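Local coordinates for protein putative HAD-hydrolase YfnB (Bacillus subtilis, PDB 3ED5) that probably acts as a phosphatase of the haloacid dehalogenase superfamily, perhaps as a 5'-nucleotidase, at residues L55-A58 with F59-G62; R135-S139 with G140-F144; S185-A188 with D189-G193. All blocks are in the same frame, centred on the assembly; numbering follows the deposited sequence.

Contact 1 (L55-A58 with F59-G62)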
loop_
_atom_site.group_PDB
_atom_site.type_symbol
_atom_site.label_atom_id
_atom_site.label_comp_id
_atom_site.label_asym_id
_atom_site.label_seq_id
_atom_site.Cartn_x
_atom_site.Cartn_y
_atom_site.Cartn_z
ATOM N N LEU A 55 4.686 -12.287 7.003
ATOM C CA LEU A 55 5.169 -12.733 5.697
ATOM C C LEU A 55 5.476 -11.499 4.832
ATOM O O LEU A 55 6.542 -11.440 4.222
ATOM C CB LEU A 55 4.151 -13.656 5.008
ATOM C CG LEU A 55 3.818 -14.971 5.743
ATOM C CD1 LEU A 55 2.637 -15.636 5.045
ATOM C CD2 LEU A 55 5.026 -15.901 5.763
ATOM N N TRP A 56 4.583 -10.507 4.819
ATOM C CA TRP A 56 4.889 -9.276 4.033
ATOM C C TRP A 56 6.137 -8.597 4.575
ATOM O O TRP A 56 6.959 -8.089 3.795
ATOM C CB TRP A 56 3.710 -8.274 3.954
ATOM C CG TRP A 56 2.678 -8.697 2.987
ATOM C CD1 TRP A 56 1.623 -9.598 3.242
ATOM C CD2 TRP A 56 2.583 -8.358 1.600
ATOM N NE1 TRP A 56 0.886 -9.782 2.092
ATOM C CE2 TRP A 56 1.448 -9.032 1.078
ATOM C CE3 TRP A 56 3.303 -7.471 0.750
ATOM C CZ2 TRP A 56 1.033 -8.898 -0.253
ATOM C CZ3 TRP A 56 2.892 -7.353 -0.598
ATOM C CH2 TRP A 56 1.767 -8.067 -1.089
ATOM N N ARG A 57 6.312 -8.578 5.892
ATOM C CA ARG A 57 7.547 -7.998 6.433
ATOM C C ARG A 57 8.774 -8.755 5.934
ATOM O O ARG A 57 9.780 -8.135 5.573
ATOM C CB ARG A 57 7.572 -7.946 7.974
ATOM C CG ARG A 57 6.669 -6.834 8.523
ATOM C CD ARG A 57 7.255 -5.419 8.218
ATOM N NE ARG A 57 8.518 -5.263 8.926
ATOM C CZ ARG A 57 9.687 -4.976 8.366
ATOM N NH1 ARG A 57 9.795 -4.757 7.058
ATOM N NH2 ARG A 57 10.759 -4.883 9.139
ATOM N N ALA A 58 8.702 -10.090 5.918
ATOM C CA ALA A 58 9.837 -10.911 5.432
ATOM C C ALA A 58 10.143 -10.551 3.969
ATOM O O ALA A 58 11.322 -10.363 3.590
ATOM C CB ALA A 58 9.564 -12.414 5.603
ATOM N N PHE A 59 9.094 -10.358 3.175
ATOM C CA PHE A 59 9.282 -9.886 1.778
ATOM C C PHE A 59 9.927 -8.491 1.701
ATOM O O PHE A 59 10.890 -8.300 0.943
ATOM C CB PHE A 59 7.955 -9.963 1.043
ATOM C CG PHE A 59 7.833 -9.046 -0.154
ATOM C CD1 PHE A 59 8.564 -9.274 -1.327
ATOM C CD2 PHE A 59 6.928 -7.998 -0.113
ATOM C CE1 PHE A 59 8.390 -8.440 -2.445
ATOM C CE2 PHE A 59 6.741 -7.144 -1.229
ATOM C CZ PHE A 59 7.489 -7.381 -2.390
ATOM N N GLU A 60 9.426 -7.532 2.483
ATOM C CA GLU A 60 10.061 -6.189 2.527
ATOM C C GLU A 60 11.540 -6.277 2.879
ATOM O O GLU A 60 12.378 -5.531 2.310
ATOM C CB GLU A 60 9.359 -5.264 3.525
ATOM C CG GLU A 60 7.972 -4.831 3.059
ATOM C CD GLU A 60 7.170 -4.090 4.133
ATOM O OE1 GLU A 60 7.723 -3.754 5.215
ATOM O OE2 GLU A 60 5.978 -3.842 3.877
ATOM N N GLU A 61 11.877 -7.198 3.782
ATOM C CA GLU A 61 13.245 -7.349 4.274
ATOM C C GLU A 61 14.150 -8.121 3.320
ATOM O O GLU A 61 15.349 -8.282 3.590
ATOM C CB GLU A 61 13.241 -8.082 5.630
ATOM C CG GLU A 61 12.650 -7.292 6.775
ATOM C CD GLU A 61 12.121 -8.227 7.904
ATOM O OE1 GLU A 61 12.483 -9.436 7.955
ATOM O OE2 GLU A 61 11.336 -7.746 8.747
ATOM N N GLY A 62 13.572 -8.660 2.247
ATOM C CA GLY A 62 14.346 -9.432 1.276
ATOM C C GLY A 62 14.555 -10.898 1.631
ATOM O O GLY A 62 15.444 -11.570 1.096
#
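Glu60 OE1 is gripped from two directions: by Arg57 NH1 at 2.9 Å within the same last turn of helix 42-60, and by the hydroxyl of Thr187 on helix 186-195. The arginine approaches this oxygen on its anti side, somewhat out of the carboxylate plane, and the two flat groups are turned 42° from one another. Arg57 gets there by curling, its chain bent at both chi2 and chi3, which brings the guanidinium alongside the last turn, between the carboxylates of Glu60 and Glu61. Arg57 CD also lies 3.5 Å from Glu60 OE1.

Glu61 meets the guanidinium quite differently. Its OE2 lies over one face, 2.9 Å from Arg57 NH2, in a salt bridge of charge alone, since no N-H is directed at it; the planes stand nearly perpendicular, at 79°. One arginine therefore serves two carboxylates, one near its edge and one over its face.

On another side of the helix, Trp56 and Phe59 run side by side, with Trp56 CE3 3.8 Å from Phe59 CD2 and the ring planes 83° apart. Both side chains also touch Val69 of helix 66-80, joining two helices of the cap. In the backbone the helical bonding continues, Glu60 N giving a 2.8 Å bond to Trp56 O, until Gly62 takes positive phi and closes the helix as a Schellman motif.

The chemistry is that of a charged helix end turned toward a neighbouring helix. Two acidic groups probably more than offset the charge of Arg57, which also has Lys191 of helix 186-195 nearby, and the two bonds to Glu60 OE1 should limit the rotation of its carboxylate where the cap meets the core domain.

Contact 2 (R135-S139 with G140-F144). With FMT (formic acid), chain G.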
loop_
_atom_site.group_PDB
_atom_site.type_symbol
_atom_site.label_atom_id
_atom_site.label_comp_id
_atom_site.label_asym_id
_atom_site.label_seq_id
_atom_site.Cartn_x
_atom_site.Cartn_y
_atom_site.Cartn_z
ATOM N N ARG A 135 -7.855 -1.883 -9.312
ATOM C CA ARG A 135 -8.524 -1.131 -8.237
ATOM C C ARG A 135 -8.393 0.391 -8.435
ATOM O O ARG A 135 -9.357 1.138 -8.186
ATOM C CB ARG A 135 -8.006 -1.578 -6.867
ATOM C CG ARG A 135 -8.485 -3.033 -6.559
ATOM C CD ARG A 135 -7.707 -3.602 -5.399
ATOM N NE ARG A 135 -7.919 -2.810 -4.162
ATOM C CZ ARG A 135 -6.957 -2.305 -3.387
ATOM N NH1 ARG A 135 -5.662 -2.466 -3.681
ATOM N NH2 ARG A 135 -7.305 -1.641 -2.286
ATOM N N LEU A 136 -7.243 0.848 -8.938
ATOM C CA LEU A 136 -7.134 2.265 -9.269
ATOM C C LEU A 136 -8.063 2.653 -10.422
ATOM O O LEU A 136 -8.614 3.782 -10.432
ATOM C CB LEU A 136 -5.677 2.653 -9.622
ATOM C CG LEU A 136 -4.731 2.631 -8.422
ATOM C CD1 LEU A 136 -3.277 2.681 -8.926
ATOM C CD2 LEU A 136 -5.023 3.744 -7.389
ATOM N N ARG A 137 -8.201 1.785 -11.416
ATOM C CA ARG A 137 -9.118 2.086 -12.528
ATOM C C ARG A 137 -10.572 2.125 -12.044
ATOM O O ARG A 137 -11.318 3.048 -12.364
ATOM C CB ARG A 137 -8.976 1.090 -13.676
ATOM C CG ARG A 137 -7.733 1.308 -14.515
ATOM C CD ARG A 137 -7.826 0.546 -15.844
ATOM N NE ARG A 137 -6.697 0.883 -16.713
ATOM C CZ ARG A 137 -5.623 0.110 -16.892
ATOM N NH1 ARG A 137 -4.657 0.521 -17.692
ATOM N NH2 ARG A 137 -5.511 -1.072 -16.284
ATOM N N ASP A 138 -10.965 1.092 -11.299
ATOM C CA ASP A 138 -12.351 0.956 -10.882
ATOM C C ASP A 138 -12.833 2.065 -9.936
ATOM O O ASP A 138 -14.023 2.400 -9.949
ATOM C CB ASP A 138 -12.563 -0.419 -10.195
ATOM C CG ASP A 138 -12.408 -1.615 -11.165
ATOM O OD1 ASP A 138 -12.403 -1.443 -12.402
ATOM O OD2 ASP A 138 -12.355 -2.785 -10.682
ATOM N N SER A 139 -11.925 2.619 -9.132
ATOM C CA SER A 139 -12.238 3.717 -8.203
ATOM C C SER A 139 -12.129 5.096 -8.899
ATOM O O SER A 139 -12.406 6.125 -8.275
ATOM C CB SER A 139 -11.239 3.696 -7.031
ATOM O OG SER A 139 -9.890 3.882 -7.498
ATOM N N GLY A 140 -11.696 5.097 -10.153
ATOM C CA GLY A 140 -11.501 6.368 -10.918
ATOM C C GLY A 140 -10.225 7.146 -10.622
ATOM O O GLY A 140 -10.074 8.263 -11.134
ATOM N N LEU A 141 -9.340 6.608 -9.788
ATOM C CA LEU A 141 -8.091 7.306 -9.423
ATOM C C LEU A 141 -7.025 7.218 -10.496
ATOM O O LEU A 141 -6.200 8.141 -10.611
ATOM C CB LEU A 141 -7.502 6.807 -8.107
ATOM C CG LEU A 141 -8.325 7.062 -6.832
ATOM C CD1 LEU A 141 -7.601 6.418 -5.676
ATOM C CD2 LEU A 141 -8.460 8.561 -6.571
ATOM N N PHE A 142 -7.053 6.147 -11.282
ATOM C CA PHE A 142 -5.969 5.822 -12.237
ATOM C C PHE A 142 -5.475 7.014 -13.107
ATOM O O PHE A 142 -4.278 7.254 -13.168
ATOM C CB PHE A 142 -6.416 4.670 -13.153
ATOM C CG PHE A 142 -5.359 4.201 -14.100
ATOM C CD1 PHE A 142 -4.436 3.248 -13.697
ATOM C CD2 PHE A 142 -5.277 4.738 -15.389
ATOM C CE1 PHE A 142 -3.436 2.807 -14.573
ATOM C CE2 PHE A 142 -4.287 4.300 -16.267
ATOM C CZ PHE A 142 -3.358 3.355 -15.843
ATOM N N PRO A 143 -6.382 7.727 -13.779
ATOM C CA PRO A 143 -5.897 8.743 -14.730
ATOM C C PRO A 143 -5.153 9.943 -14.122
ATOM O O PRO A 143 -4.512 10.724 -14.874
ATOM C CB PRO A 143 -7.185 9.230 -15.413
ATOM C CG PRO A 143 -8.202 8.194 -15.090
ATOM C CD PRO A 143 -7.857 7.717 -13.737
ATOM N N PHE A 144 -5.249 10.123 -12.803
ATOM C CA PHE A 144 -4.661 11.296 -12.163
ATOM C C PHE A 144 -3.155 11.151 -11.960
ATOM O O PHE A 144 -2.490 12.120 -11.590
ATOM C CB PHE A 144 -5.338 11.572 -10.799
ATOM C CG PHE A 144 -6.787 11.946 -10.906
ATOM C CD1 PHE A 144 -7.167 13.211 -11.361
ATOM C CD2 PHE A 144 -7.776 11.053 -10.536
ATOM C CE1 PHE A 144 -8.519 13.578 -11.461
ATOM C CE2 PHE A 144 -9.138 11.399 -10.642
ATOM C CZ PHE A 144 -9.510 12.673 -11.098
HETATM C C FMT G . -8.196 -3.268 -15.837
HETATM O O1 FMT G . -8.319 -2.870 -17.012
HETATM O O2 FMT G . -7.309 -2.892 -15.063
#
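Arg137 lays its side chain along the face of Phe142, both pointing the same way. From CB the chain runs extended as far as NE and so passes the ring, with CG, NE, CZ and NH1 over its face. Arg137 CG makes an off-centre CH-pi contact, 4.2 Å from the Phe142 ring centroid. Arg137 CD has a bound formic acid, probably from the crystallisation liquor, beside it, at 3.6 Å from FMT O2, while NE stands above the centre of the ring. Arg137 CZ follows, 4.3 Å from the same centroid and 20° off the ring normal, a cation-pi contact in which guanidinium and ring planes are 32° apart. At the tip the two nitrogens part company: Arg137 NH1 stays over the ring, 3.6 Å from Phe142 CZ, whereas Arg137 NH2 donates a 2.8 Å bond to FMT O2, which lies in the guanidinium plane at its edge.

The phenylalanine is brought alongside the arginine by a Schellman motif that ends helix 129-138. Gly140, with positive phi, turns the chain and its N bonds to Arg137 O; beyond it Phe142 N donates to Leu136 O at 3.0 Å, from well above the carbonyl plane, and a 3-10 turn leads on toward strand 147-150. Leu136 packs against both Leu141 and Phe142. Leu136 CD2 lies 4.0 Å from Leu141 CB, the two leucines crossing at about a right angle, and its CB sits at the edge of the Phe142 ring; both Leu136 and Phe142 also touch Ile148. With chi1 at 61°, Ser139 OG folds back to donate 2.9 Å to Arg135 O, in plane on a lone pair.

Contact 3 (S185-A188 with D189-G193)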
loop_
_atom_site.group_PDB
_atom_site.type_symbol
_atom_site.label_atom_id
_atom_site.label_comp_id
_atom_site.label_asym_id
_atom_site.label_seq_id
_atom_site.Cartn_x
_atom_site.Cartn_y
_atom_site.Cartn_z
ATOM N N SER A 185 2.513 2.859 5.738
ATOM C CA SER A 185 3.450 1.864 6.286
ATOM C C SER A 185 4.749 2.489 6.784
ATOM O O SER A 185 5.515 3.071 6.007
ATOM C CB SER A 185 3.762 0.776 5.248
ATOM O OG SER A 185 4.855 -0.031 5.713
ATOM N N LEU A 186 5.016 2.367 8.086
ATOM C CA LEU A 186 6.300 2.831 8.631
ATOM C C LEU A 186 7.477 2.125 7.973
ATOM O O LEU A 186 8.521 2.743 7.726
ATOM C CB LEU A 186 6.369 2.555 10.135
ATOM C CG LEU A 186 5.464 3.425 10.994
ATOM C CD1 LEU A 186 5.626 2.925 12.451
ATOM C CD2 LEU A 186 5.923 4.855 10.890
ATOM N N THR A 187 7.278 0.835 7.688
ATOM C CA THR A 187 8.358 -0.001 7.202
ATOM C C THR A 187 8.605 0.086 5.704
ATOM O O THR A 187 9.766 -0.015 5.294
ATOM C CB THR A 187 8.200 -1.481 7.620
ATOM O OG1 THR A 187 6.964 -2.002 7.114
ATOM C CG2 THR A 187 8.205 -1.630 9.157
ATOM N N ALA A 188 7.562 0.255 4.894
ATOM C CA ALA A 188 7.732 0.307 3.448
ATOM C C ALA A 188 7.859 1.742 3.008
ATOM O O ALA A 188 8.752 2.068 2.194
ATOM C CB ALA A 188 6.559 -0.323 2.718
ATOM N N ASP A 189 6.958 2.599 3.511
ATOM C CA ASP A 189 6.863 3.985 2.962
ATOM C C ASP A 189 7.746 4.964 3.696
ATOM O O ASP A 189 8.515 5.718 3.073
ATOM C CB ASP A 189 5.411 4.485 2.989
ATOM C CG ASP A 189 4.481 3.610 2.181
ATOM O OD1 ASP A 189 4.819 3.308 1.016
ATOM O OD2 ASP A 189 3.431 3.212 2.749
ATOM N N ILE A 190 7.675 4.970 5.022
ATOM C CA ILE A 190 8.410 5.977 5.767
ATOM C C ILE A 190 9.894 5.633 5.831
ATOM O O ILE A 190 10.729 6.442 5.455
ATOM C CB ILE A 190 7.801 6.235 7.157
ATOM C CG1 ILE A 190 6.277 6.497 7.054
ATOM C CG2 ILE A 190 8.539 7.364 7.847
ATOM C CD1 ILE A 190 5.856 7.662 6.070
ATOM N N LYS A 191 10.227 4.413 6.242
ATOM C CA LYS A 191 11.615 3.958 6.207
ATOM C C LYS A 191 12.143 4.028 4.771
ATOM O O LYS A 191 13.241 4.501 4.550
ATOM C CB LYS A 191 11.753 2.543 6.749
ATOM C CG LYS A 191 13.213 2.038 6.805
ATOM C CD LYS A 191 13.196 0.491 6.597
ATOM C CE LYS A 191 12.725 -0.272 7.815
ATOM N NZ LYS A 191 11.729 -1.357 7.434
ATOM N N GLY A 192 11.337 3.576 3.812
ATOM C CA GLY A 192 11.702 3.649 2.394
ATOM C C GLY A 192 12.099 5.063 1.966
ATOM O O GLY A 192 13.211 5.291 1.422
ATOM N N GLY A 193 11.219 6.021 2.241
ATOM C CA GLY A 193 11.474 7.398 1.781
ATOM C C GLY A 193 12.683 7.981 2.471
ATOM O O GLY A 193 13.498 8.639 1.829
#
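The first turn of helix 186-195 is wound wide, as a pi-type turn: Ile190 N bonds to Ser185 O at 3.0 Å and Lys191 N to Leu186 O at 2.8 Å, each reaching back five residues. Asp189 N also donates to Ser185 O, so that carbonyl takes two N-H groups. Ser185 is the N-cap. Its OG, held anti to the backbone N (chi1 169°), accepts a 2.8 Å bond from Ala188 N. The backbone N of Ser185 in turn donates to Asp189 OD2 at 3.1 Å, entering on the anti side of the carboxylate. The other oxygen, OD1, forms a salt bridge with Lys158, and this double hold orients the carboxylate beside Asp13, the nucleophile by similarity. The arrangement is consistent with motif IV of the haloacid dehalogenase fold.

Lys191 bends at chi2, chi3 and chi4 to bring NZ back to Thr187 O, 3.2 Å away, and NZ thereby also passes close to Thr187 CB. Gly192 CA makes a C-H...O contact of 3.4 Å with Ala188 O. On the sheet side, Leu186 CD2 and Ile190 CG1 meet at 4.2 Å.

The helix is the crossover between parallel strands 179-183 and 199-203: Leu186 and Ile190 pack on Trp202, while Thr187, Ala188 and Lys191 face helix 42-60.

Overall arrangement
Contacts 1 and 3, with centres 13 Å apart, touch where the cap helix 42-60 meets helix 186-195 of the core: Glu60 OE1 lies 2.7 Å from Thr187 OG1, a probable hydrogen bond, and Glu60 OE2 packs against Ala188 CB at 3.7 Å. Contact 2 stands apart, its centre 27 Å from that of contact 1 and 23 Å from that of contact 3, on the opposite side of the chain's centre from both. The side chains nearest that of the presumed nucleophile Asp13 lie about 3 Å (Asp189, contact 3), 8 Å (Glu60, contact 1) and 10 Å (Leu136, contact 2) away. Arg135, at the start of segment 135-139, makes a salt bridge to Asp15, two residues from Asp13.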